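Local atomic coordinates of quinoline 2-oxidoreductase large subunit (Pseudomonas putida, PDB entry 1T3Q), a protein that probably works in quinoline oxidation, as the large subunit of a molybdenum hydroxylase of the xanthine dehydrogenase family, binding the molybdopterin cytosine dinucleotide cofactor. Residues B[488-491]-B[497-500]; B[514-519]-B[668-673]; B[549-554]-B[628-633]. All coordinates share one frame; numbering follows the deposited sequence.

Contact 1: B[488-491]-B[497-500]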
loop_
_atom_site.group_PDB
_atom_site.type_symbol
_atom_site.label_atom_id
_atom_site.label_comp_id
_atom_site.label_asym_id
_atom_site.label_seq_id
_atom_site.Cartn_x
_atom_site.Cartn_y
_atom_site.Cartn_z
ATOM N N THR B 488 12.346 -11.009 -13.803
ATOM C CA THR B 488 13.530 -10.357 -13.295
ATOM C C THR B 488 14.020 -11.188 -12.127
ATOM O O THR B 488 13.221 -11.730 -11.360
ATOM C CB THR B 488 13.236 -8.918 -12.826
ATOM O OG1 THR B 488 12.827 -8.126 -13.950
ATOM C CG2 THR B 488 14.476 -8.296 -12.208
ATOM N N VAL B 489 15.335 -11.312 -12.022
ATOM C CA VAL B 489 15.940 -12.070 -10.943
ATOM C C VAL B 489 17.090 -11.259 -10.387
ATOM O O VAL B 489 17.955 -10.792 -11.133
ATOM C CB VAL B 489 16.474 -13.438 -11.433
ATOM C CG1 VAL B 489 17.238 -14.131 -10.309
ATOM C CG2 VAL B 489 15.321 -14.315 -11.883
ATOM N N ARG B 490 17.079 -11.074 -9.073
ATOM C CA ARG B 490 18.131 -10.346 -8.393
ATOM C C ARG B 490 18.697 -11.236 -7.311
ATOM O O ARG B 490 17.952 -11.883 -6.579
ATOM C CB ARG B 490 17.590 -9.075 -7.722
ATOM C CG ARG B 490 18.627 -8.359 -6.845
ATOM C CD ARG B 490 18.035 -7.116 -6.181
ATOM N NE ARG B 490 17.047 -7.467 -5.163
ATOM C CZ ARG B 490 16.113 -6.639 -4.704
ATOM N NH1 ARG B 490 16.028 -5.398 -5.170
ATOM N NH2 ARG B 490 15.253 -7.055 -3.786
ATOM N N ILE B 491 20.016 -11.282 -7.226
ATOM C CA ILE B 491 20.651 -12.049 -6.173
ATOM C C ILE B 491 20.946 -10.980 -5.142
ATOM O O ILE B 491 21.725 -10.065 -5.397
ATOM C CB ILE B 491 21.978 -12.691 -6.622
ATOM C CG1 ILE B 491 21.729 -13.644 -7.793
ATOM C CG2 ILE B 491 22.601 -13.446 -5.440
ATOM C CD1 ILE B 491 23.002 -14.284 -8.354
ATOM N N VAL B 497 17.602 -14.719 -2.928
ATOM C CA VAL B 497 17.153 -14.437 -4.289
ATOM C C VAL B 497 15.756 -13.823 -4.368
ATOM O O VAL B 497 14.816 -14.320 -3.751
ATOM C CB VAL B 497 17.165 -15.730 -5.130
ATOM C CG1 VAL B 497 16.751 -15.437 -6.557
ATOM C CG2 VAL B 497 18.552 -16.358 -5.098
ATOM N N THR B 498 15.632 -12.750 -5.150
ATOM C CA THR B 498 14.356 -12.062 -5.341
ATOM C C THR B 498 13.945 -12.178 -6.806
ATOM O O THR B 498 14.641 -11.685 -7.694
ATOM C CB THR B 498 14.461 -10.572 -4.977
ATOM O OG1 THR B 498 14.857 -10.444 -3.607
ATOM C CG2 THR B 498 13.113 -9.873 -5.181
ATOM N N VAL B 499 12.822 -12.846 -7.048
ATOM C CA VAL B 499 12.304 -13.046 -8.397
ATOM C C VAL B 499 11.054 -12.199 -8.603
ATOM O O VAL B 499 10.196 -12.126 -7.722
ATOM C CB VAL B 499 11.926 -14.531 -8.633
ATOM C CG1 VAL B 499 11.378 -14.723 -10.039
ATOM C CG2 VAL B 499 13.139 -15.415 -8.409
ATOM N N THR B 500 10.962 -11.548 -9.757
ATOM C CA THR B 500 9.790 -10.745 -10.070
ATOM C C THR B 500 9.190 -11.320 -11.343
ATOM O O THR B 500 9.880 -11.506 -12.349
ATOM C CB THR B 500 10.137 -9.258 -10.289
ATOM O OG1 THR B 500 10.820 -8.751 -9.135
ATOM C CG2 THR B 500 8.858 -8.440 -10.497
HETATM O O HOH W 1 13.384 -9.507 -8.959
#
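Thr488 faces Thr500 and Arg490 faces Thr498 as hydrogen-bonded antiparallel pairs, each closed by two N-H...O bonds. In the first, Thr500 N reaches Thr488 O at 2.8 Å; in the second, Thr498 N meets Arg490 O at 2.9 Å and nearly straight (175°). Val489 opposite Val499 forms the non-hydrogen-bonded pair between them, and the CA of Val489 lies 3.5 Å from Thr498 O as a CA-H...O contact.

Apolar side chains meet on the valine face, where Val489 CG1 lies 4.0 Å from Val497 CG1. That face packs on helix 549-576, through Ala560 and Ile557.

The other face is polar. Arg490 runs straight through CG and CD, then bends at chi3 (69°) and lies alongside Thr498, which brings NH2 to a weak bond of 3.4 Å with Thr498 OG1. Asp492 ties the two more firmly, through a salt bridge to Arg490 NE and a hydrogen bond to Thr498 OG1. Thr500 OG1, bonded to Gln532 NE2, also lies 2.7 Å from a water that donates to Thr498 O. Thr536 O of the second subunit accepts from Arg490 NH1. Strands 486-491 and 497-501 thus make a beta hairpin, the inner pair of a four-stranded mixed sheet.

Contact 2: B[514-519]-B[668-673]; sequences LAQIAA and TMINPM. With MCN (pterin cytosine dinucleotide), chain N.
The side-chain amides of Gln516 and Asn671 meet with their planes 89° apart. The Gln516 chain is extended beyond CG, which carries its amide out to Asn671. Asn671 ND2 donates to Gln516 OE1 at 3.1 Å and almost straight (169°); the acceptor lies in the Asn671 amide plane, whereas the donor stands 30° out of the Gln516 carbonyl plane. Both amides have further partners, since Gln516 NE2 bonds Thr16 O and Ser13 O, and Asn671 ND2 also bonds Val18 O. These bonds probably fix how both amides are turned. Asn671 OD1 meanwhile binds Ile674 N, making this residue the N-cap of helix 672-692.

Beside the amides, apolar side chains meet. Ile517 CD1 touches Ile670 CD1 at 3.6 Å, and Ile670 CG2 lies 3.9 Å from Gln516 CB. Helix 510-522 backs this turn, Gln516 and Ile517 bearing on Ile670 and Asn671.

The backbone of 668-671 reads the cytosine at its Watson-Crick atoms. Cofactor N4 donates to Thr668 O at 2.9 Å. Ile670 N donates to cofactor N3 at 3.1 Å. Asn671 N donates to cofactor O2, also at 3.1 Å. The arrangement is the nucleotide end of the molybdopterin cytosine dinucleotide pocket, where main-chain atoms pair with the base.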
loop_
_atom_site.group_PDB
_atom_site.type_symbol
_atom_site.label_atom_id
_atom_site.label_comp_id
_atom_site.label_asym_id
_atom_site.label_seq_id
_atom_site.Cartn_x
_atom_site.Cartn_y
_atom_site.Cartn_z
ATOM N N LEU B 514 7.313 -21.412 -8.656
ATOM C CA LEU B 514 8.285 -20.579 -9.353
ATOM C C LEU B 514 9.548 -20.451 -8.500
ATOM O O LEU B 514 10.649 -20.306 -9.025
ATOM C CB LEU B 514 7.699 -19.190 -9.663
ATOM C CG LEU B 514 6.510 -19.176 -10.636
ATOM C CD1 LEU B 514 6.066 -17.732 -10.885
ATOM C CD2 LEU B 514 6.902 -19.850 -11.954
ATOM N N ALA B 515 9.388 -20.513 -7.179
ATOM C CA ALA B 515 10.533 -20.417 -6.283
ATOM C C ALA B 515 11.382 -21.673 -6.439
ATOM O O ALA B 515 12.608 -21.609 -6.386
ATOM C CB ALA B 515 10.068 -20.276 -4.828
ATOM N N GLN B 516 10.712 -22.813 -6.608
ATOM C CA GLN B 516 11.392 -24.092 -6.783
ATOM C C GLN B 516 12.257 -24.053 -8.039
ATOM O O GLN B 516 13.372 -24.577 -8.058
ATOM C CB GLN B 516 10.367 -25.225 -6.890
ATOM C CG GLN B 516 9.655 -25.536 -5.577
ATOM C CD GLN B 516 8.651 -26.664 -5.714
ATOM O OE1 GLN B 516 7.453 -26.430 -5.842
ATOM N NE2 GLN B 516 9.143 -27.902 -5.702
ATOM N N ILE B 517 11.739 -23.423 -9.088
ATOM C CA ILE B 517 12.468 -23.305 -10.347
ATOM C C ILE B 517 13.695 -22.410 -10.177
ATOM O O ILE B 517 14.801 -22.779 -10.572
ATOM C CB ILE B 517 11.573 -22.698 -11.464
ATOM C CG1 ILE B 517 10.441 -23.668 -11.813
ATOM C CG2 ILE B 517 12.421 -22.385 -12.702
ATOM C CD1 ILE B 517 9.405 -23.091 -12.763
ATOM N N ALA B 518 13.499 -21.236 -9.583
ATOM C CA ALA B 518 14.595 -20.297 -9.389
ATOM C C ALA B 518 15.692 -20.876 -8.502
ATOM O O ALA B 518 16.882 -20.665 -8.747
ATOM C CB ALA B 518 14.069 -18.994 -8.790
ATOM N N ALA B 519 15.282 -21.597 -7.466
ATOM C CA ALA B 519 16.218 -22.212 -6.533
ATOM C C ALA B 519 17.150 -23.172 -7.271
ATOM O O ALA B 519 18.369 -23.149 -7.075
ATOM C CB ALA B 519 15.452 -22.960 -5.457
ATOM N N THR B 668 8.378 -32.845 -16.954
ATOM C CA THR B 668 8.886 -32.804 -15.589
ATOM C C THR B 668 7.924 -32.050 -14.672
ATOM O O THR B 668 7.614 -30.889 -14.919
ATOM C CB THR B 668 10.258 -32.096 -15.536
ATOM O OG1 THR B 668 11.209 -32.847 -16.300
ATOM C CG2 THR B 668 10.750 -31.969 -14.096
ATOM N N MET B 669 7.448 -32.715 -13.623
ATOM C CA MET B 669 6.553 -32.068 -12.663
ATOM C C MET B 669 7.390 -31.250 -11.689
ATOM O O MET B 669 8.372 -31.751 -11.137
ATOM C CB MET B 669 5.763 -33.101 -11.858
ATOM C CG MET B 669 4.768 -33.927 -12.641
ATOM S SD MET B 669 3.833 -34.999 -11.527
ATOM C CE MET B 669 4.989 -36.339 -11.301
ATOM N N ILE B 670 7.005 -29.997 -11.468
ATOM C CA ILE B 670 7.728 -29.146 -10.530
ATOM C C ILE B 670 7.342 -29.562 -9.113
ATOM O O ILE B 670 8.196 -29.750 -8.247
ATOM C CB ILE B 670 7.348 -27.663 -10.704
ATOM C CG1 ILE B 670 7.659 -27.201 -12.129
ATOM C CG2 ILE B 670 8.098 -26.801 -9.689
ATOM C CD1 ILE B 670 7.096 -25.819 -12.437
ATOM N N ASN B 671 6.040 -29.726 -8.901
ATOM C CA ASN B 671 5.495 -30.077 -7.599
ATOM C C ASN B 671 4.360 -31.076 -7.817
ATOM O O ASN B 671 3.224 -30.688 -8.098
ATOM C CB ASN B 671 4.979 -28.798 -6.924
ATOM C CG ASN B 671 4.654 -28.993 -5.461
ATOM O OD1 ASN B 671 3.832 -29.833 -5.108
ATOM N ND2 ASN B 671 5.298 -28.206 -4.596
ATOM N N PRO B 672 4.658 -32.383 -7.705
ATOM C CA PRO B 672 3.652 -33.432 -7.899
ATOM C C PRO B 672 2.360 -33.198 -7.118
ATOM O O PRO B 672 1.271 -33.423 -7.636
ATOM C CB PRO B 672 4.389 -34.697 -7.467
ATOM C CG PRO B 672 5.807 -34.398 -7.865
ATOM C CD PRO B 672 5.973 -32.971 -7.386
ATOM N N MET B 673 2.483 -32.757 -5.871
ATOM C CA MET B 673 1.315 -32.484 -5.039
ATOM C C MET B 673 0.408 -31.441 -5.710
ATOM O O MET B 673 -0.805 -31.626 -5.826
ATOM C CB MET B 673 1.761 -31.960 -3.676
ATOM C CG MET B 673 0.613 -31.645 -2.726
ATOM S SD MET B 673 1.199 -30.950 -1.162
ATOM C CE MET B 673 1.590 -29.261 -1.700
HETATM N N1 MCN N . 2.784 -27.397 -12.439
HETATM C C2 MCN N . 3.900 -28.144 -11.936
HETATM N N3 MCN N . 4.595 -28.820 -12.927
HETATM C C4 MCN N . 4.303 -28.833 -14.286
HETATM C C5 MCN N . 3.141 -28.061 -14.742
HETATM C C6 MCN N . 2.397 -27.351 -13.829
HETATM O O2 MCN N . 4.151 -28.171 -10.752
HETATM N N4 MCN N . 5.041 -29.509 -15.141
HETATM C "C1'" MCN N . 1.992 -26.581 -11.350
HETATM C C2D MCN N . 2.444 -25.051 -11.315
HETATM O "O2'" MCN N . 2.373 -24.538 -9.937
HETATM C "C3'" MCN N . 1.494 -24.387 -12.290
HETATM C C4D MCN N . 0.179 -25.102 -12.091
HETATM O O4D MCN N . 0.561 -26.485 -11.606
HETATM O "O3'" MCN N . 1.386 -22.954 -11.980
HETATM C "C5'" MCN N . -0.799 -25.064 -13.300
HETATM O "O5'" MCN N . -0.046 -25.499 -14.405
HETATM P PA MCN N . 0.136 -24.689 -15.748
HETATM O O1A MCN N . 1.564 -24.238 -15.769
HETATM O O2A MCN N . -0.424 -25.612 -16.817
HETATM O O3A MCN N . -0.859 -23.410 -15.900
HETATM P PB MCN N . -0.826 -21.962 -15.218
HETATM O O1B MCN N . -0.666 -20.966 -16.320
HETATM O O2B MCN N . 0.162 -21.912 -14.090
HETATM O O3B MCN N . -2.281 -21.832 -14.555
HETATM C C10 MCN N . -3.393 -21.450 -15.325
HETATM C "C9'" MCN N . -4.194 -22.694 -15.526
HETATM C "C8'" MCN N . -5.450 -22.231 -16.301
HETATM S "S8'" MCN N . -5.137 -21.546 -17.922
HETATM C "C7'" MCN N . -6.714 -22.326 -15.881
HETATM S "S7'" MCN N . -8.150 -21.767 -16.784
HETATM C "C6'" MCN N . -6.965 -22.904 -14.448
HETATM C C7 MCN N . -5.853 -23.835 -14.043
HETATM O "O9'" MCN N . -4.587 -23.207 -14.168
HETATM N "N5'" MCN N . -7.243 -21.694 -13.568
HETATM C C4A MCN N . -7.095 -22.108 -12.185
HETATM N "N8'" MCN N . -6.020 -24.260 -12.612
HETATM C C4B MCN N . -6.574 -23.319 -11.695
HETATM N "N1'" MCN N . -6.445 -23.681 -10.330
HETATM C "C2'" MCN N . -6.879 -22.748 -9.452
HETATM N "N2'" MCN N . -6.792 -23.051 -8.138
HETATM N "N3'" MCN N . -7.377 -21.519 -9.836
HETATM C "C4'" MCN N . -7.523 -21.074 -11.202
HETATM O "O4'" MCN N . -7.968 -19.981 -11.455
#

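Contact 3: B[549-554]-B[628-633]; sequences GAVIGA and ATYDPS. With MCN (pterin cytosine dinucleotide), chain N.
Tyr630 carries its CG roughly anti to the backbone N (chi1 163°), which sends the ring toward the first turn of helix 549-576, onto Val551 and Ile552. Ile552 bends a second time at chi2 (-62°), and this turns CD1 to the tyrosine and to Pro632. The ring meets the helix through one flank, where Tyr630 CE1 lies 3.6 Å from Val551 O and also touches Val551 CG1. Further along that flank, Tyr630 CD1 is 4.2 Å from Ile552 CD1. Pro632 completes the group, its CD 3.9 Å from Ile552 CD1 and its N above one face of the Tyr630 ring, offset toward the rim. No hydrogen bond joins the two segments. The phenol finds its polar partner elsewhere, OH bonding to Leu733 O. A phenylalanine here would keep the ring but lose that hydroxyl, and the carbonyl of Leu733 would probably be left without this partner.

On the side of the helix turn facing the cofactor the chemistry changes. Gly549 N donates to O1B of the cofactor at 2.7 Å and Ala550 N to O1A at 2.8 Å, one amide for each phosphate. Gly549 has no side chain, and this lets O2B come within 3.5 Å of its CA. The same helix turn thus packs through side chains and carbonyls against Tyr630 and Pro632, while its first amides bind the diphosphate. Two main-chain N-H groups at a helix N-terminus, helped perhaps by the helix dipole, would partly offset the negative charge of the diphosphate.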
loop_
_atom_site.group_PDB
_atom_site.type_symbol
_atom_site.label_atom_id
_atom_site.label_comp_id
_atom_site.label_asym_id
_atom_site.label_seq_id
_atom_site.Cartn_x
_atom_site.Cartn_y
_atom_site.Cartn_z
ATOM N N GLY B 549 1.831 -20.990 -17.384
ATOM C CA GLY B 549 2.580 -20.508 -16.240
ATOM C C GLY B 549 3.874 -21.227 -15.919
ATOM O O GLY B 549 4.930 -20.599 -15.834
ATOM N N ALA B 550 3.794 -22.537 -15.714
ATOM C CA ALA B 550 4.976 -23.334 -15.392
ATOM C C ALA B 550 6.037 -23.214 -16.483
ATOM O O ALA B 550 7.209 -23.002 -16.192
ATOM C CB ALA B 550 4.583 -24.796 -15.206
ATOM N N VAL B 551 5.615 -23.336 -17.736
ATOM C CA VAL B 551 6.536 -23.248 -18.867
ATOM C C VAL B 551 7.137 -21.862 -19.042
ATOM O O VAL B 551 8.356 -21.706 -19.052
ATOM C CB VAL B 551 5.838 -23.662 -20.181
ATOM C CG1 VAL B 551 6.729 -23.328 -21.379
ATOM C CG2 VAL B 551 5.531 -25.154 -20.151
ATOM N N ILE B 552 6.275 -20.859 -19.185
ATOM C CA ILE B 552 6.720 -19.485 -19.362
ATOM C C ILE B 552 7.533 -19.023 -18.162
ATOM O O ILE B 552 8.533 -18.317 -18.311
ATOM C CB ILE B 552 5.515 -18.538 -19.557
ATOM C CG1 ILE B 552 4.766 -18.912 -20.840
ATOM C CG2 ILE B 552 5.986 -17.099 -19.617
ATOM C CD1 ILE B 552 5.606 -18.765 -22.107
ATOM N N GLY B 553 7.099 -19.421 -16.970
ATOM C CA GLY B 553 7.818 -19.053 -15.766
ATOM C C GLY B 553 9.192 -19.694 -15.772
ATOM O O GLY B 553 10.197 -19.024 -15.532
ATOM N N ALA B 554 9.242 -20.995 -16.050
ATOM C CA ALA B 554 10.517 -21.705 -16.085
ATOM C C ALA B 554 11.449 -21.038 -17.089
ATOM O O ALA B 554 12.606 -20.739 -16.781
ATOM C CB ALA B 554 10.301 -23.174 -16.461
ATOM N N ALA B 628 14.691 -10.859 -18.570
ATOM C CA ALA B 628 14.688 -11.522 -19.862
ATOM C C ALA B 628 13.315 -12.067 -20.203
ATOM O O ALA B 628 12.608 -12.586 -19.341
ATOM C CB ALA B 628 15.708 -12.664 -19.867
ATOM N N THR B 629 12.931 -11.943 -21.466
ATOM C CA THR B 629 11.660 -12.482 -21.892
ATOM C C THR B 629 11.921 -13.873 -22.456
ATOM O O THR B 629 13.037 -14.175 -22.895
ATOM C CB THR B 629 11.002 -11.619 -22.982
ATOM O OG1 THR B 629 9.724 -12.176 -23.311
ATOM C CG2 THR B 629 11.874 -11.586 -24.237
ATOM N N TYR B 630 10.895 -14.717 -22.438
ATOM C CA TYR B 630 11.014 -16.070 -22.962
ATOM C C TYR B 630 9.769 -16.448 -23.743
ATOM O O TYR B 630 8.652 -16.057 -23.395
ATOM C CB TYR B 630 11.256 -17.068 -21.820
ATOM C CG TYR B 630 11.003 -18.519 -22.181
ATOM C CD1 TYR B 630 9.751 -19.094 -21.977
ATOM C CD2 TYR B 630 12.023 -19.325 -22.696
ATOM C CE1 TYR B 630 9.515 -20.433 -22.267
ATOM C CE2 TYR B 630 11.797 -20.671 -22.992
ATOM C CZ TYR B 630 10.538 -21.216 -22.769
ATOM O OH TYR B 630 10.307 -22.546 -23.016
ATOM N N ASP B 631 9.978 -17.217 -24.804
ATOM C CA ASP B 631 8.902 -17.660 -25.675
ATOM C C ASP B 631 9.401 -18.972 -26.284
ATOM O O ASP B 631 10.431 -18.995 -26.943
ATOM C CB ASP B 631 8.680 -16.587 -26.753
ATOM C CG ASP B 631 7.424 -16.814 -27.577
ATOM O OD1 ASP B 631 6.525 -17.554 -27.126
ATOM O OD2 ASP B 631 7.332 -16.226 -28.677
ATOM N N PRO B 632 8.700 -20.090 -26.036
ATOM C CA PRO B 632 9.168 -21.354 -26.613
ATOM C C PRO B 632 9.346 -21.301 -28.127
ATOM O O PRO B 632 8.612 -20.605 -28.825
ATOM C CB PRO B 632 8.107 -22.363 -26.166
ATOM C CG PRO B 632 6.920 -21.515 -25.799
ATOM C CD PRO B 632 7.525 -20.306 -25.179
ATOM N N SER B 633 10.326 -22.047 -28.623
ATOM C CA SER B 633 10.635 -22.073 -30.048
ATOM C C SER B 633 9.678 -22.932 -30.864
ATOM O O SER B 633 9.710 -22.909 -32.097
ATOM C CB SER B 633 12.063 -22.577 -30.248
ATOM O OG SER B 633 12.208 -23.878 -29.710
HETATM N N1 MCN N . 2.784 -27.397 -12.439
HETATM C C2 MCN N . 3.900 -28.144 -11.936
HETATM N N3 MCN N . 4.595 -28.820 -12.927
HETATM C C4 MCN N . 4.303 -28.833 -14.286
HETATM C C5 MCN N . 3.141 -28.061 -14.742
HETATM C C6 MCN N . 2.397 -27.351 -13.829
HETATM O O2 MCN N . 4.151 -28.171 -10.752
HETATM N N4 MCN N . 5.041 -29.509 -15.141
HETATM C "C1'" MCN N . 1.992 -26.581 -11.350
HETATM C C2D MCN N . 2.444 -25.051 -11.315
HETATM O "O2'" MCN N . 2.373 -24.538 -9.937
HETATM C "C3'" MCN N . 1.494 -24.387 -12.290
HETATM C C4D MCN N . 0.179 -25.102 -12.091
HETATM O O4D MCN N . 0.561 -26.485 -11.606
HETATM O "O3'" MCN N . 1.386 -22.954 -11.980
HETATM C "C5'" MCN N . -0.799 -25.064 -13.300
HETATM O "O5'" MCN N . -0.046 -25.499 -14.405
HETATM P PA MCN N . 0.136 -24.689 -15.748
HETATM O O1A MCN N . 1.564 -24.238 -15.769
HETATM O O2A MCN N . -0.424 -25.612 -16.817
HETATM O O3A MCN N . -0.859 -23.410 -15.900
HETATM P PB MCN N . -0.826 -21.962 -15.218
HETATM O O1B MCN N . -0.666 -20.966 -16.320
HETATM O O2B MCN N . 0.162 -21.912 -14.090
HETATM O O3B MCN N . -2.281 -21.832 -14.555
HETATM C C10 MCN N . -3.393 -21.450 -15.325
HETATM C "C9'" MCN N . -4.194 -22.694 -15.526
HETATM C "C8'" MCN N . -5.450 -22.231 -16.301
HETATM S "S8'" MCN N . -5.137 -21.546 -17.922
HETATM C "C7'" MCN N . -6.714 -22.326 -15.881
HETATM S "S7'" MCN N . -8.150 -21.767 -16.784
HETATM C "C6'" MCN N . -6.965 -22.904 -14.448
HETATM C C7 MCN N . -5.853 -23.835 -14.043
HETATM O "O9'" MCN N . -4.587 -23.207 -14.168
HETATM N "N5'" MCN N . -7.243 -21.694 -13.568
HETATM C C4A MCN N . -7.095 -22.108 -12.185
HETATM N "N8'" MCN N . -6.020 -24.260 -12.612
HETATM C C4B MCN N . -6.574 -23.319 -11.695
HETATM N "N1'" MCN N . -6.445 -23.681 -10.330
HETATM C "C2'" MCN N . -6.879 -22.748 -9.452
HETATM N "N2'" MCN N . -6.792 -23.051 -8.138
HETATM N "N3'" MCN N . -7.377 -21.519 -9.836
HETATM C "C4'" MCN N . -7.523 -21.074 -11.202
HETATM O "O4'" MCN N . -7.968 -19.981 -11.455
#

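Overall arrangement
All three contacts are buried. Contact 1 lies farthest from the chain's centre, and its polar face meets the second subunit, which contact 3 also reaches through Thr629. Contacts 2 and 3 both touch the cofactor. Their chemistry follows their place: main-chain pairing in the hairpin, an amide-amide hydrogen bond on the base-binding turn, and mainly van der Waals packing, without a hydrogen bond between the segments, behind the diphosphate. Val499 of contact 1 touches Ala518 of helix 510-522. That helix in turn leans on helix 549-576, with Ile517 against Ala554, and Ile670 meets Ala550. Contacts 1 and 3 do not touch, yet strands 486-491 and 625-629 are neighbours in one sheet.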